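Local coordinates for flavodoxin (Fusobacterium nucleatum, PDB 6OHK), which binds flavin mononucleotide and probably carries electrons to redox enzymes, at residues Val118-Tyr127 / Lys139-Gln150; Leu54-Ala64 / Ser99-Leu107. The protein carries 1 engineered substitution. One frame throughout, in Å; residues are numbered along the deposited sequence.

Contact 1 (Val118-Tyr127 / Lys139-Gln150). With FMN (flavin mononucleotide), chain B.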
loop_
_atom_site.group_PDB
_atom_site.type_symbol
_atom_site.label_atom_id
_atom_site.label_comp_id
_atom_site.label_asym_id
_atom_site.label_seq_id
_atom_site.Cartn_x
_atom_site.Cartn_y
_atom_site.Cartn_z
ATOM N N VAL A 118 -1.905 -8.315 7.080
ATOM C CA VAL A 118 -1.295 -7.052 6.683
ATOM C C VAL A 118 -0.052 -6.849 7.522
ATOM O O VAL A 118 -0.104 -6.942 8.763
ATOM C CB VAL A 118 -2.266 -5.869 6.843
ATOM C CG1 VAL A 118 -1.557 -4.561 6.509
ATOM C CG2 VAL A 118 -3.455 -6.104 5.933
ATOM N N VAL A 119 1.061 -6.599 6.876
ATOM C CA VAL A 119 2.349 -6.431 7.524
ATOM C C VAL A 119 2.900 -5.041 7.226
ATOM O O VAL A 119 2.403 -4.344 6.347
ATOM C CB VAL A 119 3.332 -7.531 7.068
ATOM C CG1 VAL A 119 2.830 -8.917 7.489
ATOM C CG2 VAL A 119 3.533 -7.498 5.558
ATOM N N GLY A 120 3.941 -4.637 7.948
ATOM C CA GLY A 120 4.536 -3.347 7.690
ATOM C C GLY A 120 3.769 -2.163 8.240
ATOM O O GLY A 120 3.687 -1.125 7.584
ATOM N N PHE A 121 3.212 -2.292 9.429
ATOM C CA PHE A 121 2.737 -1.099 10.126
ATOM C C PHE A 121 3.925 -0.171 10.398
ATOM O O PHE A 121 5.070 -0.597 10.514
ATOM C CB PHE A 121 2.064 -1.467 11.452
ATOM C CG PHE A 121 0.715 -2.065 11.340
ATOM C CD1 PHE A 121 0.182 -2.519 10.153
ATOM C CD2 PHE A 121 -0.063 -2.159 12.498
ATOM C CE1 PHE A 121 -1.089 -3.053 10.137
ATOM C CE2 PHE A 121 -1.314 -2.699 12.486
ATOM C CZ PHE A 121 -1.848 -3.168 11.296
ATOM N N THR A 122 3.657 1.127 10.488
ATOM C CA THR A 122 4.710 2.119 10.630
ATOM C C THR A 122 4.398 3.084 11.768
ATOM O O THR A 122 3.247 3.295 12.150
ATOM C CB THR A 122 4.963 2.905 9.333
ATOM O OG1 THR A 122 3.780 3.624 8.933
ATOM C CG2 THR A 122 5.429 1.970 8.200
ATOM N N SER A 123 5.467 3.659 12.302
ATOM C CA SER A 123 5.334 4.644 13.360
ATOM C C SER A 123 4.733 5.940 12.841
ATOM O O SER A 123 5.053 6.398 11.741
ATOM C CB SER A 123 6.726 4.936 13.898
ATOM O OG SER A 123 6.673 5.995 14.841
ATOM N N THR A 124 3.912 6.575 13.677
ATOM C CA THR A 124 3.414 7.916 13.383
ATOM C C THR A 124 4.418 9.032 13.704
ATOM O O THR A 124 4.117 10.200 13.457
ATOM C CB THR A 124 2.095 8.195 14.120
ATOM O OG1 THR A 124 2.326 8.200 15.540
ATOM C CG2 THR A 124 1.043 7.149 13.802
ATOM N N ASP A 125 5.603 8.715 14.198
ATOM C CA ASP A 125 6.581 9.751 14.501
ATOM C C ASP A 125 6.959 10.520 13.239
ATOM O O ASP A 125 7.227 9.934 12.189
ATOM C CB ASP A 125 7.855 9.124 15.082
ATOM C CG ASP A 125 7.672 8.557 16.480
ATOM O OD1 ASP A 125 6.590 8.724 17.070
ATOM O OD2 ASP A 125 8.644 7.937 16.972
ATOM N N GLY A 126 7.007 11.844 13.354
ATOM C CA GLY A 126 7.401 12.710 12.263
ATOM C C GLY A 126 6.286 13.056 11.321
ATOM O O GLY A 126 6.539 13.697 10.299
ATOM N N TYR A 127 5.066 12.635 11.615
ATOM C CA TYR A 127 3.891 12.995 10.842
ATOM C C TYR A 127 3.010 13.920 11.659
ATOM O O TYR A 127 2.996 13.868 12.893
ATOM C CB TYR A 127 3.082 11.760 10.490
ATOM C CG TYR A 127 3.737 10.813 9.544
ATOM C CD1 TYR A 127 3.580 10.954 8.174
ATOM C CD2 TYR A 127 4.493 9.747 10.007
ATOM C CE1 TYR A 127 4.144 10.042 7.303
ATOM C CE2 TYR A 127 5.056 8.842 9.146
ATOM C CZ TYR A 127 4.888 8.982 7.804
ATOM O OH TYR A 127 5.470 8.030 6.998
ATOM N N LYS A 139 -0.241 2.326 15.457
ATOM C CA LYS A 139 0.637 2.529 14.311
ATOM C C LYS A 139 -0.201 2.774 13.067
ATOM O O LYS A 139 -1.353 2.362 12.998
ATOM C CB LYS A 139 1.514 1.308 14.086
ATOM C CG LYS A 139 2.584 1.149 15.189
ATOM C CD LYS A 139 3.614 0.091 14.828
ATOM C CE LYS A 139 4.705 0.020 15.873
ATOM N NZ LYS A 139 5.697 -1.043 15.554
ATOM N N PHE A 140 0.396 3.426 12.072
ATOM C CA PHE A 140 -0.238 3.432 10.762
ATOM C C PHE A 140 -0.256 2.017 10.184
ATOM O O PHE A 140 0.710 1.266 10.330
ATOM C CB PHE A 140 0.538 4.342 9.818
ATOM C CG PHE A 140 0.345 5.813 10.041
ATOM C CD1 PHE A 140 -0.897 6.372 10.343
ATOM C CD2 PHE A 140 1.436 6.667 9.870
ATOM C CE1 PHE A 140 -1.044 7.754 10.504
ATOM C CE2 PHE A 140 1.281 8.047 10.023
ATOM C CZ PHE A 140 0.051 8.571 10.330
ATOM N N ILE A 141 -1.360 1.687 9.503
ATOM C CA ILE A 141 -1.588 0.351 8.974
ATOM C C ILE A 141 -0.796 0.052 7.700
ATOM O O ILE A 141 -0.966 -1.036 7.122
ATOM C CB ILE A 141 -3.085 0.089 8.764
ATOM C CG1 ILE A 141 -3.702 1.062 7.737
ATOM C CG2 ILE A 141 -3.803 0.128 10.115
ATOM C CD1 ILE A 141 -5.162 0.980 7.576
ATOM N N GLY A 142 0.079 0.950 7.280
ATOM C CA GLY A 142 0.941 0.720 6.138
ATOM C C GLY A 142 1.967 1.816 6.066
ATOM O O GLY A 142 2.126 2.618 6.997
ATOM N N LEU A 143 2.627 1.888 4.930
ATOM C CA LEU A 143 3.593 2.935 4.670
ATOM C C LEU A 143 2.875 4.183 4.196
ATOM O O LEU A 143 2.100 4.120 3.231
ATOM C CB LEU A 143 4.555 2.453 3.598
ATOM C CG LEU A 143 5.693 3.374 3.241
ATOM C CD1 LEU A 143 6.581 3.635 4.453
ATOM C CD2 LEU A 143 6.459 2.832 2.095
ATOM N N ALA A 144 3.124 5.312 4.858
ATOM C CA ALA A 144 2.439 6.572 4.568
ATOM C C ALA A 144 3.439 7.544 3.964
ATOM O O ALA A 144 4.401 7.954 4.634
ATOM C CB ALA A 144 1.817 7.120 5.853
ATOM N N LEU A 145 3.258 7.886 2.709
ATOM C CA LEU A 145 4.203 8.734 2.007
ATOM C C LEU A 145 3.568 10.085 1.722
ATOM O O LEU A 145 2.363 10.188 1.479
ATOM C CB LEU A 145 4.675 8.090 0.714
ATOM C CG LEU A 145 5.359 6.736 0.920
ATOM C CD1 LEU A 145 5.662 6.098 -0.409
ATOM C CD2 LEU A 145 6.620 6.867 1.746
ATOM N N ASP A 146 4.397 11.133 1.749
ATOM C CA ASP A 146 3.920 12.487 1.450
ATOM C C ASP A 146 4.978 13.118 0.561
ATOM O O ASP A 146 5.988 13.621 1.034
ATOM C CB ASP A 146 3.700 13.282 2.729
ATOM C CG ASP A 146 3.128 14.662 2.481
ATOM O OD1 ASP A 146 3.266 15.182 1.358
ATOM O OD2 ASP A 146 2.540 15.222 3.452
ATOM N N GLU A 147 4.760 13.040 -0.740
ATOM C CA GLU A 147 5.701 13.588 -1.707
ATOM C C GLU A 147 5.589 15.090 -1.828
ATOM O O GLU A 147 6.516 15.732 -2.343
ATOM C CB GLU A 147 5.475 12.919 -3.078
ATOM C CG GLU A 147 6.069 11.550 -3.183
ATOM C CD GLU A 147 7.578 11.653 -3.352
ATOM O OE1 GLU A 147 8.057 12.371 -4.272
ATOM O OE2 GLU A 147 8.318 11.102 -2.536
ATOM N N GLU A 148 4.476 15.674 -1.407
ATOM C CA GLU A 148 4.326 17.120 -1.484
ATOM C C GLU A 148 5.145 17.807 -0.405
ATOM O O GLU A 148 5.754 18.861 -0.658
ATOM C CB GLU A 148 2.851 17.484 -1.382
ATOM C CG GLU A 148 2.028 16.950 -2.594
ATOM C CD GLU A 148 0.604 17.444 -2.574
ATOM O OE1 GLU A 148 0.417 18.674 -2.568
ATOM O OE2 GLU A 148 -0.328 16.620 -2.531
ATOM N N ASN A 149 5.141 17.273 0.801
ATOM C CA ASN A 149 5.755 17.931 1.942
ATOM C C ASN A 149 6.986 17.230 2.455
ATOM O O ASN A 149 7.838 17.878 3.082
ATOM C CB ASN A 149 4.762 18.033 3.103
ATOM C CG ASN A 149 3.519 18.734 2.698
ATOM O OD1 ASN A 149 3.568 19.929 2.321
ATOM N ND2 ASN A 149 2.387 18.045 2.762
ATOM N N GLN A 150 7.107 15.915 2.250
ATOM C CA GLN A 150 8.235 15.161 2.797
ATOM C C GLN A 150 8.893 14.285 1.734
ATOM O O GLN A 150 9.221 13.127 1.993
ATOM C CB GLN A 150 7.793 14.325 3.989
ATOM C CG GLN A 150 7.260 15.179 5.130
ATOM C CD GLN A 150 6.730 14.376 6.295
ATOM O OE1 GLN A 150 6.258 13.248 6.139
ATOM N NE2 GLN A 150 6.729 14.998 7.479
HETATM N N1 FMN B . -4.155 13.333 0.225
HETATM C C2 FMN B . -4.553 12.768 1.446
HETATM O O2 FMN B . -3.758 12.358 2.225
HETATM N N3 FMN B . -5.961 12.736 1.738
HETATM C C4 FMN B . -6.949 13.214 0.920
HETATM O O4 FMN B . -8.104 13.117 1.281
HETATM C C4A FMN B . -6.518 13.800 -0.301
HETATM N N5 FMN B . -7.476 14.316 -1.171
HETATM C C5A FMN B . -6.970 14.946 -2.342
HETATM C C6 FMN B . -7.886 15.600 -3.187
HETATM C C7 FMN B . -7.442 16.209 -4.343
HETATM C C7M FMN B . -8.556 16.812 -5.214
HETATM C C8 FMN B . -6.085 16.271 -4.625
HETATM C C8M FMN B . -5.648 16.916 -5.923
HETATM C C9 FMN B . -5.176 15.630 -3.786
HETATM C C9A FMN B . -5.616 15.004 -2.647
HETATM N N10 FMN B . -4.653 14.343 -1.782
HETATM C C10 FMN B . -5.133 13.810 -0.605
HETATM C "C1'" FMN B . -3.226 14.357 -2.096
HETATM C "C2'" FMN B . -2.872 13.288 -3.174
HETATM O "O2'" FMN B . -3.210 11.977 -2.761
HETATM C "C3'" FMN B . -1.352 13.321 -3.416
HETATM O "O3'" FMN B . -1.056 14.551 -4.048
HETATM C "C4'" FMN B . -0.764 12.163 -4.221
HETATM O "O4'" FMN B . 0.653 12.289 -4.209
HETATM C "C5'" FMN B . -1.260 12.123 -5.662
HETATM O "O5'" FMN B . -0.797 10.914 -6.241
HETATM P P FMN B . -0.930 10.672 -7.825
HETATM O O1P FMN B . -0.306 9.308 -8.018
HETATM O O2P FMN B . -2.357 10.719 -8.249
HETATM O O3P FMN B . -0.122 11.777 -8.516
HETATM O O HOH W 1 0.750 -2.421 5.338
HETATM O O HOH W 2 5.007 5.335 7.196
#
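Y127 (chi1 -67°) and F140 each carry the ring anti to the carbonyl carbon. In this setting the edge of F140 meets the face of Y127, a T-shaped stack with planes at 85°. The methyl CG2 of T124 sits over the centre of F140, 3.7 Å from the ring centroid, as a CH-pi contact. The far end of Y127 is polar. Its OH donates to A144 O at 2.6 Å, in the carbonyl plane. T122 OG1 lies between its backbone N and carbonyl carbon (chi1 61°) and donates to G142 O at 2.7 Å. One water donates to both hydroxyls and accepts from A144 N. T122 and F140 form a single antiparallel hydrogen-bonded bridge, with T122 N to F140 O at 3.0 Å. Farther along, Q150 NE2 reaches G126 O at 3.1 Å, while Q150 OE1 accepts from R157 and Q93. Beyond D146, E148 OE2 accepts a hydrogen bond from the ribityl O3' of FMN. G142, at the break in strand 139-145, and A144, in the strand beyond it, each give a carbonyl to a hydroxyl of 118-127. The tyrosine is thus fixed at its ring face by F140, and its OH is satisfied by A144 O and the water.

Contact 2 (Leu54-Ala64 / Ser99-Leu107). With FMN (flavin mononucleotide), chain B.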
loop_
_atom_site.group_PDB
_atom_site.type_symbol
_atom_site.label_atom_id
_atom_site.label_comp_id
_atom_site.label_asym_id
_atom_site.label_seq_id
_atom_site.Cartn_x
_atom_site.Cartn_y
_atom_site.Cartn_z
ATOM N N LEU A 54 0.115 -3.281 -2.222
ATOM C CA LEU A 54 -1.005 -2.538 -2.801
ATOM C C LEU A 54 -0.800 -1.069 -2.499
ATOM O O LEU A 54 -0.584 -0.702 -1.345
ATOM C CB LEU A 54 -2.338 -3.003 -2.203
ATOM C CG LEU A 54 -2.553 -4.514 -2.121
ATOM C CD1 LEU A 54 -3.951 -4.781 -1.572
ATOM C CD2 LEU A 54 -2.362 -5.236 -3.439
ATOM N N VAL A 55 -0.818 -0.239 -3.535
ATOM C CA VAL A 55 -0.408 1.164 -3.457
ATOM C C VAL A 55 -1.529 2.049 -3.976
ATOM O O VAL A 55 -2.054 1.827 -5.068
ATOM C CB VAL A 55 0.855 1.399 -4.303
ATOM C CG1 VAL A 55 1.360 2.820 -4.103
ATOM C CG2 VAL A 55 1.930 0.357 -4.032
ATOM N N THR A 56 -1.882 3.074 -3.216
ATOM C CA THR A 56 -2.856 4.050 -3.703
ATOM C C THR A 56 -2.571 5.452 -3.183
ATOM O O THR A 56 -2.256 5.617 -2.006
ATOM C CB THR A 56 -4.302 3.648 -3.347
ATOM O OG1 THR A 56 -5.229 4.528 -4.005
ATOM C CG2 THR A 56 -4.553 3.653 -1.835
ATOM N N PRO A 57 -2.726 6.471 -4.023
ATOM C CA PRO A 57 -2.919 7.829 -3.514
ATOM C C PRO A 57 -4.309 7.973 -2.925
ATOM O O PRO A 57 -5.176 7.125 -3.061
ATOM C CB PRO A 57 -2.744 8.677 -4.767
ATOM C CG PRO A 57 -3.329 7.801 -5.869
ATOM C CD PRO A 57 -2.909 6.392 -5.487
ATOM N N THR A 58 -4.542 9.092 -2.266
ATOM C CA THR A 58 -5.809 9.369 -1.596
ATOM C C THR A 58 -6.489 10.538 -2.290
ATOM O O THR A 58 -5.849 11.546 -2.610
ATOM C CB THR A 58 -5.534 9.769 -0.165
ATOM O OG1 THR A 58 -4.526 8.920 0.386
ATOM C CG2 THR A 58 -6.787 9.831 0.674
ATOM N N TYR A 59 -7.796 10.399 -2.471
ATOM C CA TYR A 59 -8.622 11.432 -3.075
ATOM C C TYR A 59 -9.963 11.420 -2.362
ATOM O O TYR A 59 -10.278 10.524 -1.579
ATOM C CB TYR A 59 -8.808 11.177 -4.579
ATOM C CG TYR A 59 -7.558 11.486 -5.372
ATOM C CD1 TYR A 59 -7.205 12.796 -5.625
ATOM C CD2 TYR A 59 -6.673 10.487 -5.777
ATOM C CE1 TYR A 59 -6.055 13.098 -6.286
ATOM C CE2 TYR A 59 -5.531 10.794 -6.454
ATOM C CZ TYR A 59 -5.225 12.094 -6.715
ATOM O OH TYR A 59 -4.088 12.510 -7.367
ATOM N N GLN A 60 -10.792 12.447 -2.622
ATOM C CA GLN A 60 -12.208 12.420 -2.186
ATOM C C GLN A 60 -12.355 12.181 -0.678
ATOM O O GLN A 60 -13.141 11.345 -0.225
ATOM C CB GLN A 60 -12.989 11.362 -2.962
ATOM C CG GLN A 60 -13.095 11.603 -4.434
ATOM C CD GLN A 60 -14.092 12.699 -4.773
ATOM O OE1 GLN A 60 -15.155 12.799 -4.162
ATOM N NE2 GLN A 60 -13.745 13.533 -5.749
ATOM N N VAL A 61 -11.578 12.904 0.111
ATOM C CA VAL A 61 -11.705 12.874 1.570
ATOM C C VAL A 61 -11.454 11.472 2.092
ATOM O O VAL A 61 -12.293 10.865 2.775
ATOM C CB VAL A 61 -13.060 13.425 2.066
ATOM C CG1 VAL A 61 -12.926 13.851 3.517
ATOM C CG2 VAL A 61 -13.521 14.590 1.208
ATOM N N GLY A 62 -10.270 10.962 1.814
ATOM C CA GLY A 62 -9.824 9.730 2.404
ATOM C C GLY A 62 -10.144 8.469 1.628
ATOM O O GLY A 62 -9.923 7.372 2.148
ATOM N N GLU A 63 -10.603 8.579 0.405
ATOM C CA GLU A 63 -10.815 7.401 -0.425
ATOM C C GLU A 63 -9.531 7.012 -1.135
ATOM O O GLU A 63 -8.603 7.805 -1.282
ATOM C CB GLU A 63 -11.901 7.649 -1.475
ATOM C CG GLU A 63 -13.276 7.847 -0.872
ATOM C CD GLU A 63 -14.366 7.983 -1.926
ATOM O OE1 GLU A 63 -14.076 7.954 -3.132
ATOM O OE2 GLU A 63 -15.543 8.152 -1.530
ATOM N N ALA A 64 -9.497 5.768 -1.603
ATOM C CA ALA A 64 -8.458 5.353 -2.541
ATOM C C ALA A 64 -8.753 5.958 -3.912
ATOM O O ALA A 64 -9.809 6.553 -4.146
ATOM C CB ALA A 64 -8.418 3.828 -2.606
ATOM N N SER A 99 -7.637 13.086 6.871
ATOM C CA SER A 99 -7.792 12.003 5.889
ATOM C C SER A 99 -6.472 11.637 5.233
ATOM O O SER A 99 -6.470 11.113 4.113
ATOM C CB SER A 99 -8.851 12.331 4.851
ATOM O OG SER A 99 -8.542 13.475 4.084
ATOM N N PHE A 100 -5.365 11.883 5.892
ATOM C CA PHE A 100 -4.066 11.607 5.289
ATOM C C PHE A 100 -3.898 10.124 5.013
ATOM O O PHE A 100 -3.968 9.288 5.923
ATOM C CB PHE A 100 -2.968 12.080 6.232
ATOM C CG PHE A 100 -1.571 11.719 5.800
ATOM C CD1 PHE A 100 -1.063 12.137 4.582
ATOM C CD2 PHE A 100 -0.738 11.006 6.630
ATOM C CE1 PHE A 100 0.220 11.829 4.195
ATOM C CE2 PHE A 100 0.534 10.688 6.244
ATOM C CZ PHE A 100 1.010 11.104 5.038
ATOM N N CYS A 101 -3.617 9.802 3.754
ATOM C CA CYS A 101 -3.453 8.415 3.325
ATOM C C CYS A 101 -4.643 7.546 3.692
ATOM O O CYS A 101 -4.511 6.333 3.878
ATOM C CB CYS A 101 -2.137 7.787 3.821
ATOM S SG CYS A 101 -0.688 8.413 2.995
ATOM N N GLY A 102 -5.831 8.131 3.753
ATOM C CA GLY A 102 -7.005 7.381 4.158
ATOM C C GLY A 102 -7.369 6.240 3.248
ATOM O O GLY A 102 -8.066 5.310 3.675
ATOM N N GLY A 103 -6.937 6.277 1.995
ATOM C CA GLY A 103 -7.371 5.270 1.046
ATOM C C GLY A 103 -6.959 3.868 1.426
ATOM O O GLY A 103 -7.638 2.903 1.076
ATOM N N ILE A 104 -5.855 3.713 2.153
ATOM C CA ILE A 104 -5.418 2.370 2.502
ATOM C C ILE A 104 -6.342 1.691 3.494
ATOM O O ILE A 104 -6.312 0.458 3.582
ATOM C CB ILE A 104 -3.949 2.300 2.938
ATOM C CG1 ILE A 104 -3.664 3.066 4.236
ATOM C CG2 ILE A 104 -3.034 2.732 1.813
ATOM C CD1 ILE A 104 -2.251 2.847 4.752
ATOM N N ARG A 105 -7.206 2.420 4.201
ATOM C CA ARG A 105 -8.185 1.776 5.076
ATOM C C ARG A 105 -9.129 0.877 4.287
ATOM O O ARG A 105 -9.479 -0.219 4.740
ATOM C CB ARG A 105 -8.970 2.839 5.844
ATOM C CG ARG A 105 -10.171 2.290 6.635
ATOM C CD ARG A 105 -9.852 1.218 7.621
ATOM N NE ARG A 105 -9.021 1.702 8.713
ATOM C CZ ARG A 105 -8.703 0.978 9.785
ATOM N NH1 ARG A 105 -9.100 -0.288 9.903
ATOM N NH2 ARG A 105 -7.975 1.514 10.750
ATOM N N TYR A 106 -9.553 1.317 3.119
ATOM C CA TYR A 106 -10.471 0.499 2.326
ATOM C C TYR A 106 -9.844 -0.833 1.950
ATOM O O TYR A 106 -10.511 -1.875 1.968
ATOM C CB TYR A 106 -10.913 1.250 1.070
ATOM C CG TYR A 106 -11.783 2.416 1.407
ATOM C CD1 TYR A 106 -11.239 3.675 1.629
ATOM C CD2 TYR A 106 -13.155 2.265 1.516
ATOM C CE1 TYR A 106 -12.027 4.725 1.997
ATOM C CE2 TYR A 106 -13.960 3.338 1.864
ATOM C CZ TYR A 106 -13.379 4.555 2.096
ATOM O OH TYR A 106 -14.186 5.639 2.449
ATOM N N LEU A 107 -8.550 -0.826 1.616
ATOM C CA LEU A 107 -7.850 -2.045 1.243
ATOM C C LEU A 107 -7.614 -2.915 2.464
ATOM O O LEU A 107 -7.834 -4.139 2.427
ATOM C CB LEU A 107 -6.544 -1.675 0.540
ATOM C CG LEU A 107 -6.695 -0.727 -0.647
ATOM C CD1 LEU A 107 -5.324 -0.484 -1.273
ATOM C CD2 LEU A 107 -7.645 -1.267 -1.701
HETATM N N1 FMN B . -4.155 13.333 0.225
HETATM C C2 FMN B . -4.553 12.768 1.446
HETATM O O2 FMN B . -3.758 12.358 2.225
HETATM N N3 FMN B . -5.961 12.736 1.738
HETATM C C4 FMN B . -6.949 13.214 0.920
HETATM O O4 FMN B . -8.104 13.117 1.281
HETATM C C4A FMN B . -6.518 13.800 -0.301
HETATM N N5 FMN B . -7.476 14.316 -1.171
HETATM C C5A FMN B . -6.970 14.946 -2.342
HETATM C C6 FMN B . -7.886 15.600 -3.187
HETATM C C7 FMN B . -7.442 16.209 -4.343
HETATM C C7M FMN B . -8.556 16.812 -5.214
HETATM C C8 FMN B . -6.085 16.271 -4.625
HETATM C C8M FMN B . -5.648 16.916 -5.923
HETATM C C9 FMN B . -5.176 15.630 -3.786
HETATM C C9A FMN B . -5.616 15.004 -2.647
HETATM N N10 FMN B . -4.653 14.343 -1.782
HETATM C C10 FMN B . -5.133 13.810 -0.605
HETATM C "C1'" FMN B . -3.226 14.357 -2.096
HETATM C "C2'" FMN B . -2.872 13.288 -3.174
HETATM O "O2'" FMN B . -3.210 11.977 -2.761
HETATM C "C3'" FMN B . -1.352 13.321 -3.416
HETATM O "O3'" FMN B . -1.056 14.551 -4.048
HETATM C "C4'" FMN B . -0.764 12.163 -4.221
HETATM O "O4'" FMN B . 0.653 12.289 -4.209
HETATM C "C5'" FMN B . -1.260 12.123 -5.662
HETATM O "O5'" FMN B . -0.797 10.914 -6.241
HETATM P P FMN B . -0.930 10.672 -7.825
HETATM O O1P FMN B . -0.306 9.308 -8.018
HETATM O O2P FMN B . -2.357 10.719 -8.249
HETATM O O3P FMN B . -0.122 11.777 -8.516
HETATM O O HOH W 3 -12.735 7.850 3.575
#
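G62 and S99 meet at the pyrimidine end of the flavin, in the FMN site at the C-terminal edge of the flavodoxin-like alpha/beta fold. G62 N donates to FMN O4 at 3.1 Å; in the S99 conformer described, OG does so too. FMN N3 in turn donates to the backbone S99 O at 2.9 Å, and C101 N gives its hydrogen to FMN O2 at 3.0 Å. Two loops therefore read the polar rim of the ring. T58 packs its CG2 over the pyrimidine ring, 3.2 Å from FMN N3, and its backbone N and O bond the ribityl O2'. Y59 OH donates to the phosphate oxygen O2P, while its ring lies against the dimethylbenzene part of the flavin.

The next shell sets these groups in place. T58 OG1, anti to its carbonyl carbon (chi1 -42°), is hydrogen-bonded to L90 O and lies close to C101 CA. Paired backbone bonds between Y59 and E63 close the 59-63 hairpin. A type II turn from S99 to G102 leads into helix 103-113. At G102 and G103 the helix start presses against the hairpin: G103 CA lies 3.4 Å from A64 N, so the backbones pack directly.

Deeper in the core, helix 103-107 crosses strand 54-59 at 139°, with the axes 8.7 Å apart. T56 CG2 packs on I104 CG2, and L107 CD1 on L54 CB. At the outer side, Y106 brings its ring edge to the hairpin, with CE1 3.4 Å from G62 O and that oxygen near the ring plane.

Overall arrangement
After strand 7-11, helix 17-28 and strand 34-38, the chain enters strand 51-59 and its hairpin. Contact 2 ties them to the loop and helix start at 99-107, closing a loop that includes strand 84-90. Contact 1 opens later, after strand 117-118. It joins residues 118-127 to 139-150 over a short excursion through strand 135-136. The two loops follow in series and neither nests in the other. Strand 84-90 pairs with both 51-59 and 139-145, so both contacts reach one sheet. They also touch directly: F100 packs on Y127 and A144, and I104 on I141. Both meet FMN, contact 2 at its ring, ribityl chain and phosphate, and contact 1 at the ribityl chain alone.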